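Local coordinates for putative ABC transporter amino acid-binding protein (Sinorhizobium meliloti, PDB 2Q88), which binds the compatible solutes ectoine and hydroxyectoine as the substrate-binding component of an ABC transporter, probably for uptake in osmoprotection, at residues A18-P23 with S59-M64; P39-E44 with A232-P237; L97-A102 with L172-I177; A104-N109 with K160-G165; K117-N122 with A142-D147. All blocks are in the same frame, centred on the assembly; numbering follows the deposited sequence.

Contact 1: residues A18-P23 with S59-M64. With 4CS ((4S)-2-methyl-1,4,5,6-tetrahydropyrimidine-4-carboxylic acid), chain F.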
# COMPACT_ATOMS: atom_id res chain seq x y z
N ALA A 18 10.80 3.33 -1.55
CA ALA A 18 9.85 4.29 -1.01
C ALA A 18 8.81 3.52 -0.21
O ALA A 18 8.27 2.53 -0.70
CB ALA A 18 9.21 5.08 -2.13
N ILE A 19 8.55 3.99 1.02
CA ILE A 19 7.55 3.41 1.92
C ILE A 19 6.69 4.51 2.55
O ILE A 19 7.01 5.69 2.42
CB ILE A 19 8.22 2.59 3.05
CG1 ILE A 19 9.00 3.50 4.01
CG2 ILE A 19 9.12 1.50 2.46
CD1 ILE A 19 9.31 2.84 5.35
N ALA A 20 5.61 4.14 3.25
CA ALA A 20 4.74 5.14 3.89
C ALA A 20 4.63 5.04 5.40
O ALA A 20 4.07 5.95 6.03
CB ALA A 20 3.36 5.12 3.26
N ASN A 21 5.13 3.96 5.99
CA ASN A 21 4.94 3.67 7.43
C ASN A 21 3.47 3.40 7.79
O ASN A 21 2.81 4.19 8.46
CB ASN A 21 5.54 4.79 8.31
CG ASN A 21 5.76 4.34 9.74
OD1 ASN A 21 5.77 3.14 10.04
ND2 ASN A 21 5.94 5.30 10.64
N GLU A 22 2.96 2.27 7.32
CA GLU A 22 1.56 1.87 7.52
C GLU A 22 1.52 0.36 7.77
O GLU A 22 1.34 -0.42 6.83
CB GLU A 22 0.71 2.24 6.30
CG GLU A 22 -0.78 1.89 6.45
CD GLU A 22 -1.57 2.09 5.17
OE1 GLU A 22 -1.44 3.18 4.57
OE2 GLU A 22 -2.33 1.17 4.77
N PRO A 23 1.75 -0.06 9.01
CA PRO A 23 1.73 -1.48 9.34
C PRO A 23 0.38 -2.13 8.97
O PRO A 23 -0.65 -1.49 9.17
CB PRO A 23 1.95 -1.52 10.87
CG PRO A 23 2.56 -0.19 11.23
CD PRO A 23 2.09 0.79 10.17
N SER A 59 7.35 8.75 2.61
CA SER A 59 6.59 9.83 2.01
C SER A 59 5.12 9.46 2.04
O SER A 59 4.76 8.31 2.34
CB SER A 59 7.06 10.09 0.58
OG SER A 59 6.45 9.20 -0.35
N GLU A 60 4.26 10.42 1.74
CA GLU A 60 2.84 10.12 1.56
C GLU A 60 2.70 9.46 0.19
O GLU A 60 3.64 9.54 -0.63
CB GLU A 60 2.01 11.40 1.74
CG GLU A 60 2.17 11.95 3.15
CD GLU A 60 1.53 13.31 3.37
OE1 GLU A 60 2.25 14.33 3.34
OE2 GLU A 60 0.30 13.36 3.60
N TYR A 61 1.60 8.75 -0.04
CA TYR A 61 1.48 7.89 -1.23
C TYR A 61 1.53 8.68 -2.53
O TYR A 61 2.07 8.20 -3.52
CB TYR A 61 0.22 7.02 -1.17
CG TYR A 61 0.30 5.94 -0.11
CD1 TYR A 61 0.90 4.72 -0.38
CD2 TYR A 61 -0.22 6.15 1.17
CE1 TYR A 61 0.98 3.72 0.60
CE2 TYR A 61 -0.14 5.15 2.16
CZ TYR A 61 0.45 3.94 1.86
OH TYR A 61 0.55 2.96 2.84
N GLY A 62 0.98 9.89 -2.52
CA GLY A 62 0.93 10.73 -3.72
C GLY A 62 2.29 11.17 -4.25
O GLY A 62 2.41 11.57 -5.42
N ALA A 63 3.31 11.11 -3.41
CA ALA A 63 4.66 11.50 -3.83
C ALA A 63 5.49 10.36 -4.43
O ALA A 63 6.58 10.60 -4.97
CB ALA A 63 5.41 12.15 -2.64
N MET A 64 5.00 9.13 -4.35
CA MET A 64 5.82 7.97 -4.66
C MET A 64 6.15 7.81 -6.14
O MET A 64 7.33 7.75 -6.52
CB MET A 64 5.19 6.70 -4.09
CG MET A 64 5.28 6.65 -2.57
SD MET A 64 4.45 5.21 -1.94
CE MET A 64 4.58 5.47 -0.17
O 4CS F . -3.10 3.84 -2.62
C 4CS F . -2.69 2.79 -2.15
OXT 4CS F . -2.00 2.02 -2.83
CA 4CS F . -3.06 2.40 -0.72
CB 4CS F . -3.04 3.58 0.24
CAD 4CS F . -3.47 3.11 1.63
NAG 4CS F . -2.60 1.99 2.07
CAI 4CS F . -1.99 1.13 1.14
CAA 4CS F . -1.08 -0.01 1.62
N 4CS F . -2.18 1.33 -0.23
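S59 meets the end of strand 14-19 through its backbone: S59 N donates to I19 O over 3.1 Å, at an N-H...O angle of 158°. Its carbonyl O in turn faces the CA-H of A20. Past E60, whose carbonyl takes the S59 hydroxyl and A63 N from opposite faces, Y61 carries the centre of the contact. CG lies anti to the carbonyl carbon (chi1 -70°), which sends the ring in between the methyl of A20 and the bound ectoine. A20 CB sits over one face in a CH-pi contact, 3.8 Å from the centroid and offset toward the rim; ligand CB lies 3.7 Å above the centre of the other face. At the ring's edge Y61 OH donates to E22 OE1 (2.6 Å), meeting it from above the carboxylate plane. E22 stretches out with CG anti to the backbone N, and its OE2 accepts ligand NAG at 2.8 Å and 166°, whereas the NAG-OE1 bond is weak. Replacing Y61 with an alanine would probably uncover one side of the ectoine ring and leave E22 OE1 without its phenolic donor. Farther on, M64, extended beyond CG, brings CE to 3.7 Å from A20 CB and close to I19 O. A carboxylate and an aromatic wall, carried on the loops that follow parallel strands 14-19 and 53-58, form one side of the ectoine pocket in this family 3 solute-binding protein.

Contact 2: residues P39-E44 with A232-P237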
# COMPACT_ATOMS: atom_id res chain seq x y z
N PRO A 39 8.59 -4.23 2.49
CA PRO A 39 10.05 -4.15 2.64
C PRO A 39 10.73 -5.49 2.97
O PRO A 39 11.87 -5.70 2.57
CB PRO A 39 10.24 -3.17 3.79
CG PRO A 39 8.97 -2.37 3.78
CD PRO A 39 7.91 -3.40 3.51
N ASP A 40 10.04 -6.39 3.68
CA ASP A 40 10.64 -7.70 4.00
C ASP A 40 10.82 -8.54 2.73
O ASP A 40 11.86 -9.16 2.53
CB ASP A 40 9.83 -8.47 5.04
CG ASP A 40 10.16 -8.08 6.49
OD1 ASP A 40 10.90 -7.11 6.75
OD2 ASP A 40 9.69 -8.71 7.46
N VAL A 41 9.79 -8.58 1.89
CA VAL A 41 9.87 -9.28 0.61
C VAL A 41 10.95 -8.64 -0.29
O VAL A 41 11.76 -9.35 -0.89
CB VAL A 41 8.49 -9.29 -0.10
CG1 VAL A 41 8.62 -9.69 -1.57
CG2 VAL A 41 7.55 -10.24 0.61
N ALA A 42 10.94 -7.31 -0.36
CA ALA A 42 11.84 -6.57 -1.21
C ALA A 42 13.28 -6.74 -0.76
O ALA A 42 14.18 -6.91 -1.58
CB ALA A 42 11.47 -5.09 -1.22
N ARG A 43 13.50 -6.74 0.56
CA ARG A 43 14.85 -6.90 1.09
C ARG A 43 15.38 -8.28 0.74
O ARG A 43 16.54 -8.41 0.35
CB ARG A 43 14.90 -6.71 2.61
CG ARG A 43 16.31 -6.89 3.19
CD ARG A 43 16.33 -6.95 4.71
NE ARG A 43 15.71 -5.75 5.25
CZ ARG A 43 16.33 -4.59 5.41
NH1 ARG A 43 17.62 -4.44 5.08
NH2 ARG A 43 15.65 -3.56 5.90
N GLU A 44 14.53 -9.30 0.87
CA GLU A 44 14.94 -10.68 0.57
C GLU A 44 15.28 -10.87 -0.91
O GLU A 44 16.29 -11.50 -1.23
CB GLU A 44 13.88 -11.69 1.05
CG GLU A 44 14.32 -13.15 0.96
CD GLU A 44 15.71 -13.43 1.56
OE1 GLU A 44 16.52 -14.12 0.91
OE2 GLU A 44 16.00 -12.95 2.69
N ALA A 232 5.00 -17.18 1.09
CA ALA A 232 4.00 -17.31 2.15
C ALA A 232 4.62 -17.16 3.53
O ALA A 232 4.04 -16.53 4.40
CB ALA A 232 3.25 -18.64 2.04
N LYS A 233 5.82 -17.71 3.73
CA LYS A 233 6.48 -17.65 5.05
C LYS A 233 6.80 -16.21 5.44
O LYS A 233 6.82 -15.87 6.62
CB LYS A 233 7.76 -18.50 5.09
CG LYS A 233 7.53 -19.99 5.04
CD LYS A 233 6.43 -20.43 6.00
CE LYS A 233 6.37 -21.94 6.12
NZ LYS A 233 6.09 -22.57 4.82
N ILE A 234 7.05 -15.36 4.44
CA ILE A 234 7.38 -13.96 4.70
C ILE A 234 6.12 -13.12 4.98
O ILE A 234 6.06 -12.41 5.98
CB ILE A 234 8.22 -13.35 3.55
CG1 ILE A 234 9.63 -13.95 3.53
CG2 ILE A 234 8.28 -11.83 3.69
CD1 ILE A 234 10.40 -13.68 2.23
N ILE A 235 5.12 -13.21 4.10
CA ILE A 235 3.97 -12.30 4.18
C ILE A 235 2.83 -12.75 5.10
O ILE A 235 2.13 -11.92 5.69
CB ILE A 235 3.41 -11.95 2.77
CG1 ILE A 235 2.66 -13.14 2.15
CG2 ILE A 235 4.53 -11.44 1.86
CD1 ILE A 235 1.84 -12.76 0.91
N GLU A 236 2.64 -14.06 5.24
CA GLU A 236 1.51 -14.55 6.03
C GLU A 236 1.54 -14.24 7.55
O GLU A 236 0.48 -14.00 8.12
CB GLU A 236 1.17 -16.01 5.69
CG GLU A 236 0.85 -16.20 4.21
CD GLU A 236 -0.03 -17.39 3.91
OE1 GLU A 236 0.16 -18.46 4.53
OE2 GLU A 236 -0.94 -17.25 3.04
N PRO A 237 2.71 -14.20 8.20
CA PRO A 237 2.79 -13.68 9.57
C PRO A 237 2.28 -12.24 9.73
O PRO A 237 1.95 -11.83 10.85
CB PRO A 237 4.29 -13.72 9.85
CG PRO A 237 4.76 -14.87 9.07
CD PRO A 237 4.03 -14.69 7.75
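I234, which loses the most surface here, points from helix 230-235 toward helix 37-48 and spreads two branches over it. The CG2 branch, anti to the backbone N with CG1 at chi1 -70°, meets V41 CG2 at 3.5 Å and D40 CB at 3.9 Å. The other branch runs on through CD1, which ends 4.2 Å from E44 CG, the two side chains crossing at about a right angle. I234 therefore spans one helical turn, from D40 and V41 to E44.

V41 answers with a single methyl. Its CG1 is anti to the backbone N (chi1 166°), leaving CG2 to meet the CG2 methyls of both isoleucines. V41 CG2 also lies 3.5 Å from I235 CG2, a pair closer than usual van der Waals contact, so the packing is tight at this point. I235 is the inner member: it is buried and also touches L97 and F240, while I234 remains partly exposed.

The acidic groups bordering this apolar patch find partners elsewhere. D40 OD2 is hydrogen-bonded to Y238 OH, just beyond the second segment, and E44 OE1 forms a salt bridge with R48; their aliphatic carbons remain for I234. With CA atoms of V41 and I234 6.7 Å apart, this is close helix-helix packing, bringing a late helix of the chain against helix 37-48 in the periplasmic-binding-protein fold.

Contact 3: residues L97-A102 with L172-I177. With 4CS ((4S)-2-methyl-1,4,5,6-tetrahydropyrimidine-4-carboxylic acid), chain F.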
# COMPACT_ATOMS: atom_id res chain seq x y z
N LEU A 97 1.14 -8.22 -2.27
CA LEU A 97 0.27 -7.98 -1.11
C LEU A 97 -1.14 -7.58 -1.52
O LEU A 97 -1.35 -6.54 -2.14
CB LEU A 97 0.84 -6.90 -0.20
CG LEU A 97 2.29 -7.06 0.30
CD1 LEU A 97 2.57 -5.96 1.32
CD2 LEU A 97 2.48 -8.42 0.97
N CYS A 98 -2.10 -8.42 -1.15
CA CYS A 98 -3.50 -8.23 -1.51
C CYS A 98 -4.31 -7.83 -0.29
O CYS A 98 -4.08 -8.35 0.79
CB CYS A 98 -4.05 -9.53 -2.11
SG CYS A 98 -3.24 -10.00 -3.65
N ASP A 99 -5.26 -6.91 -0.46
CA ASP A 99 -6.15 -6.54 0.64
C ASP A 99 -7.40 -5.82 0.18
O ASP A 99 -7.43 -5.20 -0.89
CB ASP A 99 -5.43 -5.66 1.68
CG ASP A 99 -5.96 -5.89 3.11
OD1 ASP A 99 -6.73 -6.85 3.33
OD2 ASP A 99 -5.66 -5.18 4.07
N ALA A 100 -8.44 -5.91 1.00
CA ALA A 100 -9.68 -5.18 0.82
C ALA A 100 -9.56 -3.84 1.57
O ALA A 100 -8.60 -3.63 2.31
CB ALA A 100 -10.82 -5.99 1.36
N GLU A 101 -10.55 -2.96 1.39
CA GLU A 101 -10.56 -1.66 2.05
C GLU A 101 -11.48 -1.71 3.26
O GLU A 101 -12.46 -2.46 3.28
CB GLU A 101 -11.05 -0.55 1.09
CG GLU A 101 -10.28 -0.44 -0.23
CD GLU A 101 -8.98 0.34 -0.07
OE1 GLU A 101 -8.41 0.33 1.05
OE2 GLU A 101 -8.53 0.97 -1.05
N ALA A 102 -11.15 -0.92 4.28
CA ALA A 102 -11.94 -0.86 5.51
C ALA A 102 -12.24 0.59 5.92
O ALA A 102 -11.65 1.52 5.41
CB ALA A 102 -11.23 -1.61 6.64
N LEU A 172 -8.54 2.92 5.33
CA LEU A 172 -7.27 2.27 4.96
C LEU A 172 -7.60 0.83 4.60
O LEU A 172 -8.75 0.40 4.81
CB LEU A 172 -6.30 2.27 6.15
CG LEU A 172 -5.58 3.56 6.56
CD1 LEU A 172 -4.61 3.28 7.67
CD2 LEU A 172 -4.87 4.19 5.38
N PRO A 173 -6.64 0.07 4.08
CA PRO A 173 -6.81 -1.38 3.93
C PRO A 173 -7.18 -2.07 5.25
O PRO A 173 -6.76 -1.64 6.32
CB PRO A 173 -5.43 -1.84 3.44
CG PRO A 173 -4.92 -0.67 2.68
CD PRO A 173 -5.33 0.51 3.55
N VAL A 174 -8.03 -3.10 5.15
CA VAL A 174 -8.46 -3.91 6.29
C VAL A 174 -7.34 -4.22 7.28
O VAL A 174 -7.47 -3.96 8.48
CB VAL A 174 -9.11 -5.23 5.80
CG1 VAL A 174 -9.41 -6.18 6.96
CG2 VAL A 174 -10.38 -4.92 5.01
N LEU A 175 -6.24 -4.77 6.79
CA LEU A 175 -5.14 -5.13 7.69
C LEU A 175 -4.53 -3.94 8.42
O LEU A 175 -4.13 -4.07 9.58
CB LEU A 175 -4.07 -5.93 6.95
CG LEU A 175 -4.46 -7.36 6.58
CD1 LEU A 175 -3.50 -7.86 5.51
CD2 LEU A 175 -4.41 -8.30 7.79
N SER A 176 -4.46 -2.79 7.75
CA SER A 176 -3.92 -1.55 8.34
C SER A 176 -4.86 -0.97 9.41
O SER A 176 -4.40 -0.50 10.46
CB SER A 176 -3.69 -0.48 7.27
OG SER A 176 -2.83 -0.94 6.24
N ILE A 177 -6.16 -0.97 9.11
CA ILE A 177 -7.16 -0.46 10.06
C ILE A 177 -7.18 -1.35 11.30
O ILE A 177 -7.12 -0.84 12.42
CB ILE A 177 -8.57 -0.35 9.40
CG1 ILE A 177 -8.67 0.85 8.44
CG2 ILE A 177 -9.67 -0.24 10.44
CD1 ILE A 177 -8.48 2.25 9.11
O 4CS F . -3.10 3.84 -2.62
C 4CS F . -2.69 2.79 -2.15
OXT 4CS F . -2.00 2.02 -2.83
CA 4CS F . -3.06 2.40 -0.72
CB 4CS F . -3.04 3.58 0.24
CAD 4CS F . -3.47 3.11 1.63
NAG 4CS F . -2.60 1.99 2.07
CAI 4CS F . -1.99 1.13 1.14
CAA 4CS F . -1.08 -0.01 1.62
N 4CS F . -2.18 1.33 -0.23
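D99 OD2 receives the backbone N-H of L175 at 2.8 Å and a nearly straight 169°, on the syn lone pair of the carboxylate. The acceptor therefore sits at the first turn of helix 174-184, where the helix N-terminus would be expected to favour its negative charge. V174 N lies nearby but is engaged by A100 O instead, at 2.9 Å, from above the carbonyl plane. Two successive amides of the helix start are thus held by strand 98-106, one through a side chain and one through the backbone. Farther along, A102 N donates to L172 O at 2.8 Å and 154°; the return bond, L172 N to A102 O, is weak. E101 and P173 form a non-hydrogen-bonded antiparallel pair with CA atoms 4.2 Å apart.

Packing fills in round these bonds. P173 CB rests 3.4 Å from D99 OD2, and the aliphatic CB, CG and CD1 of L175 line the same carboxylate oxygen. V174 places CG2 anti to its carbonyl carbon (CG1 at chi1 172°), where that methyl reaches A100 CB and A102 CB, each at 3.8 Å. A102 CB also meets I177 CG1. E101, bent at chi2, sends OE1 near P173 N, while its OE2 is hydrogen-bonded to T134.

On its other side P173 CD comes within 3.4 Å of ectoine NAG. The proline at the N-cap position therefore marks a strand-to-helix junction that also forms a wall of the ectoine pocket.

Contact 4: residues A104-N109 with K160-G165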
# COMPACT_ATOMS: atom_id res chain seq x y z
N ALA A 104 -12.70 2.91 9.60
CA ALA A 104 -12.72 3.12 11.04
C ALA A 104 -13.79 4.19 11.28
O ALA A 104 -13.77 5.25 10.66
CB ALA A 104 -11.37 3.60 11.53
N LEU A 105 -14.71 3.88 12.20
CA LEU A 105 -15.97 4.60 12.37
C LEU A 105 -16.22 4.84 13.86
O LEU A 105 -15.62 4.19 14.71
CB LEU A 105 -17.10 3.72 11.81
CG LEU A 105 -17.90 3.95 10.52
CD1 LEU A 105 -17.42 5.08 9.65
CD2 LEU A 105 -18.03 2.67 9.72
N LYS A 106 -17.13 5.76 14.17
CA LYS A 106 -17.59 5.92 15.54
C LYS A 106 -18.43 4.71 15.96
O LYS A 106 -19.18 4.16 15.16
CB LYS A 106 -18.39 7.22 15.69
CG LYS A 106 -17.50 8.46 15.78
CD LYS A 106 -16.72 8.47 17.08
CE LYS A 106 -16.03 9.80 17.31
NZ LYS A 106 -15.61 9.92 18.73
N LYS A 107 -18.28 4.29 17.22
CA LYS A 107 -18.97 3.11 17.74
C LYS A 107 -20.47 3.23 17.48
O LYS A 107 -21.05 4.28 17.74
CB LYS A 107 -18.71 2.94 19.24
CG LYS A 107 -19.21 1.62 19.83
CD LYS A 107 -19.49 1.76 21.33
CE LYS A 107 -20.21 0.53 21.86
NZ LYS A 107 -21.26 0.89 22.86
N GLY A 108 -21.07 2.17 16.96
CA GLY A 108 -22.48 2.17 16.59
C GLY A 108 -22.73 2.62 15.15
O GLY A 108 -23.84 2.45 14.64
N ASN A 109 -21.70 3.18 14.51
CA ASN A 109 -21.82 3.70 13.14
C ASN A 109 -23.08 4.57 12.98
O ASN A 109 -24.02 4.21 12.26
CB ASN A 109 -21.78 2.54 12.13
CG ASN A 109 -21.61 3.00 10.69
OD1 ASN A 109 -21.57 4.19 10.40
ND2 ASN A 109 -21.52 2.04 9.77
N LYS A 160 -6.82 9.96 15.57
CA LYS A 160 -6.99 11.17 16.38
C LYS A 160 -8.05 12.11 15.79
O LYS A 160 -8.86 12.68 16.52
CB LYS A 160 -5.63 11.87 16.59
CG LYS A 160 -5.62 13.00 17.62
CD LYS A 160 -6.02 12.53 19.02
CE LYS A 160 -6.01 13.69 20.00
NZ LYS A 160 -7.04 13.52 21.05
N MET A 161 -8.07 12.25 14.46
CA MET A 161 -9.09 13.06 13.79
C MET A 161 -10.49 12.51 13.94
O MET A 161 -11.45 13.26 14.08
CB MET A 161 -8.78 13.18 12.30
CG MET A 161 -8.08 14.44 11.93
SD MET A 161 -7.81 14.44 10.16
CE MET A 161 -6.01 14.42 10.11
N LEU A 162 -10.60 11.18 13.88
CA LEU A 162 -11.85 10.46 14.08
C LEU A 162 -12.34 10.65 15.51
O LEU A 162 -13.49 11.02 15.74
CB LEU A 162 -11.61 8.97 13.82
CG LEU A 162 -12.62 8.05 13.14
CD1 LEU A 162 -12.52 6.69 13.79
CD2 LEU A 162 -14.07 8.58 13.18
N GLN A 163 -11.46 10.40 16.47
CA GLN A 163 -11.74 10.63 17.89
C GLN A 163 -12.16 12.07 18.20
O GLN A 163 -13.09 12.30 18.97
CB GLN A 163 -10.51 10.25 18.74
CG GLN A 163 -10.18 8.75 18.75
CD GLN A 163 -8.78 8.44 19.31
OE1 GLN A 163 -7.96 9.34 19.50
NE2 GLN A 163 -8.52 7.16 19.56
N ASP A 164 -11.46 13.04 17.61
CA ASP A 164 -11.74 14.47 17.80
C ASP A 164 -13.00 14.97 17.12
O ASP A 164 -13.49 16.05 17.46
CB ASP A 164 -10.57 15.32 17.31
CG ASP A 164 -9.41 15.32 18.27
OD1 ASP A 164 -9.51 14.66 19.33
OD2 ASP A 164 -8.35 15.95 18.06
N GLY A 165 -13.50 14.21 16.15
CA GLY A 165 -14.65 14.64 15.36
C GLY A 165 -14.36 15.49 14.14
O GLY A 165 -15.26 16.15 13.62
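Apolar contact comes first, and it belongs to L162 of helix 155-164. Its CD1 lies 4.0 Å from A104 CB and 3.7 Å from A104 O, so the leucine end sits against both the methyl and the backbone of strand 98-106. L162 CD2 also faces K106 CG, at 4.3 Å.

The polar part is slight. K106 bends at chi2 (-68°) and brings its tail across the last turn of the helix: CE comes within 3.2 Å of L162 O, and NZ makes a weak hydrogen bond to Q163 O at 3.5 Å. Carbonyls at a helix C-terminus lie at the negative end of its dipole, which would probably favour an ammonium group there. A leucine in place of K106 would probably leave Q163 O without this weak charged donor and, being shorter, no longer reach L162 O.

That end is closed by G165, whose positive phi (87°) belongs to a Schellman motif. The axes of strand 104-106 and helix 160-164 run almost parallel, 15° apart in direction, and approach to 8.9 Å. The helix packs on one side of the strand; L105, pointing away from it, touches L192 of strand 189-192, and A104 is backbone-bonded to Y170 of strand 169-173.

Contact 5: residues K117-N122 with A142-D147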
# COMPACT_ATOMS: atom_id res chain seq x y z
N LYS A 117 -20.38 5.33 -1.33
CA LYS A 117 -21.63 5.99 -1.75
C LYS A 117 -22.38 6.59 -0.57
O LYS A 117 -22.92 7.68 -0.67
CB LYS A 117 -22.52 5.00 -2.50
CG LYS A 117 -23.69 5.64 -3.23
CD LYS A 117 -24.43 4.60 -4.05
CE LYS A 117 -25.39 3.81 -3.19
NZ LYS A 117 -26.48 4.66 -2.65
N ASP A 118 -22.39 5.87 0.55
CA ASP A 118 -23.07 6.34 1.76
C ASP A 118 -22.49 7.67 2.22
O ASP A 118 -23.21 8.54 2.71
CB ASP A 118 -22.94 5.30 2.86
CG ASP A 118 -23.86 4.11 2.65
OD1 ASP A 118 -24.84 4.24 1.89
OD2 ASP A 118 -23.69 3.01 3.20
N ILE A 119 -21.18 7.82 2.05
CA ILE A 119 -20.49 9.05 2.41
C ILE A 119 -20.84 10.16 1.45
O ILE A 119 -21.06 11.30 1.86
CB ILE A 119 -18.95 8.84 2.44
CG1 ILE A 119 -18.57 7.69 3.38
CG2 ILE A 119 -18.24 10.14 2.87
CD1 ILE A 119 -17.14 7.22 3.19
N ALA A 120 -20.90 9.83 0.15
CA ALA A 120 -21.26 10.81 -0.86
C ALA A 120 -22.68 11.34 -0.63
O ALA A 120 -22.95 12.53 -0.81
CB ALA A 120 -21.13 10.22 -2.25
N ASP A 121 -23.58 10.44 -0.22
CA ASP A 121 -25.00 10.76 -0.00
C ASP A 121 -25.31 11.67 1.20
O ASP A 121 -26.36 12.30 1.24
CB ASP A 121 -25.79 9.45 0.15
CG ASP A 121 -25.91 8.67 -1.15
OD1 ASP A 121 -25.72 9.25 -2.24
OD2 ASP A 121 -26.20 7.46 -1.18
N ASN A 122 -24.41 11.70 2.17
CA ASN A 122 -24.60 12.51 3.38
C ASN A 122 -23.68 13.73 3.31
O ASN A 122 -22.47 13.57 3.38
CB ASN A 122 -24.27 11.65 4.62
CG ASN A 122 -24.46 12.40 5.93
OD1 ASN A 122 -24.48 13.63 5.96
ND2 ASN A 122 -24.60 11.65 7.02
N ALA A 142 -17.01 7.98 -6.04
CA ALA A 142 -18.37 7.74 -5.53
C ALA A 142 -19.18 9.02 -5.47
O ALA A 142 -20.39 9.00 -5.22
CB ALA A 142 -18.31 7.10 -4.15
N GLY A 143 -18.49 10.15 -5.68
CA GLY A 143 -19.14 11.45 -5.69
C GLY A 143 -18.96 12.26 -4.42
O GLY A 143 -19.61 13.29 -4.26
N VAL A 144 -18.09 11.82 -3.51
CA VAL A 144 -17.78 12.66 -2.34
C VAL A 144 -17.00 13.86 -2.86
O VAL A 144 -15.97 13.68 -3.53
CB VAL A 144 -16.97 11.91 -1.26
CG1 VAL A 144 -16.78 12.78 -0.02
CG2 VAL A 144 -17.64 10.60 -0.90
N PRO A 145 -17.50 15.07 -2.62
CA PRO A 145 -16.83 16.30 -3.05
C PRO A 145 -15.43 16.40 -2.46
O PRO A 145 -15.19 15.89 -1.37
CB PRO A 145 -17.71 17.40 -2.46
CG PRO A 145 -19.03 16.77 -2.27
CD PRO A 145 -18.77 15.36 -1.92
N ARG A 146 -14.53 17.08 -3.17
CA ARG A 146 -13.13 17.21 -2.75
C ARG A 146 -13.01 17.73 -1.31
O ARG A 146 -12.18 17.25 -0.55
CB ARG A 146 -12.37 18.13 -3.72
CG ARG A 146 -10.92 18.40 -3.36
CD ARG A 146 -9.99 17.21 -3.54
NE ARG A 146 -9.83 16.43 -2.32
CZ ARG A 146 -8.95 15.44 -2.18
NH1 ARG A 146 -8.17 15.11 -3.20
NH2 ARG A 146 -8.86 14.78 -1.03
N ASP A 147 -13.87 18.68 -0.94
CA ASP A 147 -13.78 19.29 0.39
C ASP A 147 -14.27 18.40 1.54
O ASP A 147 -14.09 18.75 2.71
CB ASP A 147 -14.43 20.68 0.41
CG ASP A 147 -15.93 20.66 0.11
OD1 ASP A 147 -16.54 19.58 -0.01
OD2 ASP A 147 -16.58 21.72 -0.03
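A Schellman motif closing helix 134-141 supplies one partner of this contact, and the chain leaving it packs on helix 116-121. A142 and V144 flank the glycine that makes the turn and both touch the helix. G143 has phi 102°, where a side chain would be jammed against the preceding carbonyl.

A120 is the residue of the helix most engaged. Its CB points at the turn and stands 3.3 Å from A142 O and 3.7 Å from G143 C, so the methyl lies against turn backbone. V144 approaches from beside it: CG2, anti to the carbonyl carbon with CG1 at chi1 -175°, reaches A120 N at 3.5 Å and A120 CB at 3.8 Å. The same methyl meets I119 CG2, also at 3.8 Å, the two side chains crossing at a slant. At the other end A142 CB contacts the backbone N of K117 at 3.9 Å.

The charged groups of K117 and D121 pair within the helix, K117 NZ reaching D121 OD2 one turn on in a salt bridge of 3.2 Å. Carbonyls of I119 and A120 take the guanidinium of R148, which tethers the helix end to the chain just beyond the second segment. Between the segments themselves, then, the chemistry is methyl packing on methyl and backbone, which suggests that shape fit rather than directional bonding governs their meeting, while R148 supplies bonds from just outside.

Overall arrangement
Contacts 1 and 3 face each other across ectoine, their centres about 15 Å apart, and meet where E22 OE2 approaches S176 OG at 2.6 Å, probably a hydrogen bond. Contact 2 touches both, through P39 on I19 and I235 on L97. Contacts 3 and 4 share strand 98-106 and reach the same mixed sheet, which also holds strand 169-173; I177 packs on A104 between them. Contact 5 lies farther out, its centre about 36 Å from that of contact 2. Along the chain, contacts 1 and 2 alternate, and contact 2 spans 3, which encloses 4 and then 5. Loops and strand ends of the parallel and mixed sheets thus line the ligand from two sides, as in two-lobed binding proteins.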